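Local coordinates for protein alpha-L-rhamnosidase (Streptomyces avermitilis, PDB 3W5M) that hydrolyses terminal non-reducing alpha-L-rhamnose residues from alpha-L-rhamnosides such as citrus flavonoids and gum arabic, at residues G696-G699 and V700-P703; F764-S767 and A768-A772. All coordinates share one frame; numbering follows the deposited sequence.

Contact 1 of 2, residues G696-G699 and V700-P703; sequences GDAG and VTVP
D697 and A698 meet V700, T701 and V702 where the chain enters helix 698-710. Backbone bonds carry most of the contact. The carbonyl oxygen D697 O takes two N-H groups. V700 N lies 2.9 Å from D697 O, well above the plane of that carbonyl. T701 N lies in that plane, 3.0 Å from D697 O, and makes the straighter bond, with an N-H...O angle of 165°. The next bond runs from V702 N to A698 O at 3.0 Å, bent to 155° at the hydrogen.

P703 has no N-H to give, and the helix kinks there. Its ring lies against the carbonyls instead. P703 CD is 3.4 Å from A698 O, and P703 CG is 3.3 Å from G699 O.

Side-chain packing is slight. The CG2 branch of V702 comes alongside the methyl of A698, with V702 CG2 4.0 Å from A698 CB. T701 folds its hydroxyl back over the preceding turn, since OG1 sits between the backbone N and the carbonyl carbon (chi1 58°). T701 OG1 is 3.4 Å from A698 CA, and it hydrogen-bonds N645 of helix 641-654.

The carboxylate of D697 bonds outside the two segments. OD1 is held by S767 and by W726 NE1, while OD2 accepts from the backbone N of G694. Three bonds thus fix a buried acid. The arrangement is the N-terminal turn of a kinked helix in the (alpha/alpha)6-barrel of family 78, directly after the rhamnose-binding W695.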
# COMPACT_ATOMS: atom_id res chain seq x y z
N GLY A 696 -13.44 1.94 12.05
CA GLY A 696 -13.03 3.22 12.60
C GLY A 696 -12.19 3.08 13.85
O GLY A 696 -11.34 3.95 14.13
N ASP A 697 -12.39 1.98 14.60
CA ASP A 697 -11.60 1.73 15.81
C ASP A 697 -10.09 1.54 15.61
O ASP A 697 -9.34 1.56 16.59
CB ASP A 697 -12.20 0.57 16.59
CG ASP A 697 -13.60 0.90 17.05
OD1 ASP A 697 -13.72 1.69 18.02
OD2 ASP A 697 -14.55 0.42 16.39
N ALA A 698 -9.65 1.40 14.36
CA ALA A 698 -8.24 1.40 14.06
C ALA A 698 -7.54 2.63 14.61
O ALA A 698 -6.36 2.56 14.97
CB ALA A 698 -8.00 1.29 12.55
N GLY A 699 -8.25 3.74 14.66
CA GLY A 699 -7.75 5.00 15.25
C GLY A 699 -7.31 4.90 16.71
O GLY A 699 -6.53 5.73 17.18
N VAL A 700 -7.84 3.91 17.43
CA VAL A 700 -7.48 3.59 18.81
C VAL A 700 -6.53 2.38 18.90
O VAL A 700 -5.50 2.41 19.60
CB VAL A 700 -8.75 3.28 19.66
CG1 VAL A 700 -8.41 3.37 21.15
CG2 VAL A 700 -9.90 4.19 19.26
N THR A 701 -6.86 1.31 18.17
CA THR A 701 -6.17 0.03 18.33
C THR A 701 -4.79 0.02 17.68
O THR A 701 -3.90 -0.67 18.14
CB THR A 701 -6.94 -1.16 17.74
OG1 THR A 701 -7.18 -0.93 16.35
CG2 THR A 701 -8.32 -1.34 18.43
N VAL A 702 -4.65 0.76 16.60
CA VAL A 702 -3.36 0.79 15.90
C VAL A 702 -2.28 1.60 16.69
O VAL A 702 -1.14 1.13 16.83
CB VAL A 702 -3.54 1.21 14.43
CG1 VAL A 702 -2.19 1.28 13.76
CG2 VAL A 702 -4.38 0.16 13.66
N PRO A 703 -2.63 2.79 17.23
CA PRO A 703 -1.67 3.42 18.14
C PRO A 703 -1.32 2.53 19.32
O PRO A 703 -0.15 2.44 19.73
CB PRO A 703 -2.39 4.70 18.58
CG PRO A 703 -3.29 5.02 17.44
CD PRO A 703 -3.74 3.70 16.89

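Contact 2 of 2, residues F764-S767 and A768-A772; sequences FAHS and ADLAA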
# COMPACT_ATOMS: atom_id res chain seq x y z
N PHE A 764 -17.07 -0.35 21.14
CA PHE A 764 -17.22 0.91 21.86
C PHE A 764 -16.54 0.83 23.24
O PHE A 764 -15.72 1.69 23.60
CB PHE A 764 -18.73 1.25 21.93
CG PHE A 764 -19.09 2.54 22.66
CD1 PHE A 764 -18.19 3.60 22.79
CD2 PHE A 764 -20.37 2.70 23.18
CE1 PHE A 764 -18.56 4.77 23.44
CE2 PHE A 764 -20.74 3.88 23.82
CZ PHE A 764 -19.83 4.92 23.96
N ALA A 765 -16.89 -0.19 24.02
CA ALA A 765 -16.27 -0.46 25.31
C ALA A 765 -14.77 -0.60 25.21
O ALA A 765 -14.04 -0.01 26.01
CB ALA A 765 -16.85 -1.72 25.94
N HIS A 766 -14.31 -1.40 24.24
CA HIS A 766 -12.88 -1.67 24.08
C HIS A 766 -12.11 -0.37 23.78
O HIS A 766 -10.99 -0.18 24.29
CB HIS A 766 -12.64 -2.68 22.95
CG HIS A 766 -11.22 -3.14 22.84
ND1 HIS A 766 -10.55 -3.77 23.87
CD2 HIS A 766 -10.34 -3.09 21.81
CE1 HIS A 766 -9.33 -4.08 23.49
NE2 HIS A 766 -9.17 -3.68 22.24
N SER A 767 -12.69 0.47 22.92
CA SER A 767 -12.10 1.78 22.65
C SER A 767 -12.02 2.66 23.91
O SER A 767 -11.01 3.33 24.13
CB SER A 767 -12.83 2.50 21.53
OG SER A 767 -12.46 1.91 20.31
N ALA A 768 -13.06 2.64 24.75
CA ALA A 768 -13.01 3.36 26.03
C ALA A 768 -11.91 2.82 26.95
O ALA A 768 -11.23 3.59 27.63
CB ALA A 768 -14.38 3.29 26.73
N ASP A 769 -11.76 1.50 26.97
CA ASP A 769 -10.76 0.78 27.76
C ASP A 769 -9.37 1.22 27.30
O ASP A 769 -8.51 1.59 28.11
CB ASP A 769 -10.94 -0.73 27.55
CG ASP A 769 -9.96 -1.58 28.36
OD1 ASP A 769 -9.07 -1.08 29.08
OD2 ASP A 769 -10.10 -2.82 28.27
N LEU A 770 -9.14 1.16 25.99
CA LEU A 770 -7.84 1.54 25.49
C LEU A 770 -7.53 3.00 25.75
O LEU A 770 -6.38 3.34 26.07
CB LEU A 770 -7.70 1.21 24.01
CG LEU A 770 -7.63 -0.26 23.63
CD1 LEU A 770 -7.32 -0.35 22.13
CD2 LEU A 770 -6.65 -1.07 24.47
N ALA A 771 -8.53 3.87 25.60
CA ALA A 771 -8.29 5.28 25.87
C ALA A 771 -7.84 5.49 27.33
O ALA A 771 -6.97 6.32 27.59
CB ALA A 771 -9.51 6.12 25.53
N ALA A 772 -8.41 4.73 28.27
CA ALA A 772 -7.98 4.84 29.68
C ALA A 772 -6.53 4.37 29.85
O ALA A 772 -5.77 4.97 30.61
CB ALA A 772 -8.91 4.05 30.61
O HOH W 1 -11.66 -4.04 26.46
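Helix 756-777 belongs to the (alpha/alpha)6-barrel of the catalytic domain, and here H766 packs on L770 one turn further along. L770 CG sits above the H766 imidazole, displaced from its centre. It is 4.2 Å from the ring centroid, a CH-pi contact. The two methyls take different parts of the ring: L770 CD1 is 3.8 Å from H766 NE2, and L770 CD2 is near CE1. With CG anti to its backbone N (chi1 -172°), H766 folds its ring forward along the helix to meet the leucine.

At the ring's edge, ND1 meets a water. This water lies in the ring plane, 2.8 Å from H766 ND1, and donates to D769 OD2 at 2.7 Å. D769 OD2 also forms a salt bridge with R773. An alanine in place of H766 would probably leave L770 CG without its aromatic cover and the water without its nitrogen partner.

Regular alpha-helical bonds run beneath, from A768 N to F764 O through A771 N to S767 O. The 2.8 Å bond from L770 N to H766 O ties the CH-pi pair through the backbone too. F764 packs on L730 of helix 713-732 and I792 of helix 783-800.

How the contacts relate
Contacts 1 and 2 lie on two helices of the same barrel, 698-710 and 756-777, with centres about 10 Å apart. Their polar joint is a probable hydrogen bond of 2.6 Å between D697 OD1 and S767 OG. Packing flanks it: V700 CG2 is 3.6 Å from S767 OG, and V700 CG1 is 3.7 Å from L770 CB. L770 therefore serves both contacts. Contact 1 is the nearer to the rhamnose site. The side chain of D697 is about 6 Å from that of W695, which binds the sugar, whereas that of S767 is about 11 Å away. Contact 2 lies farther from the sugar site, and S767 probably helps position D697, two residues on from W695.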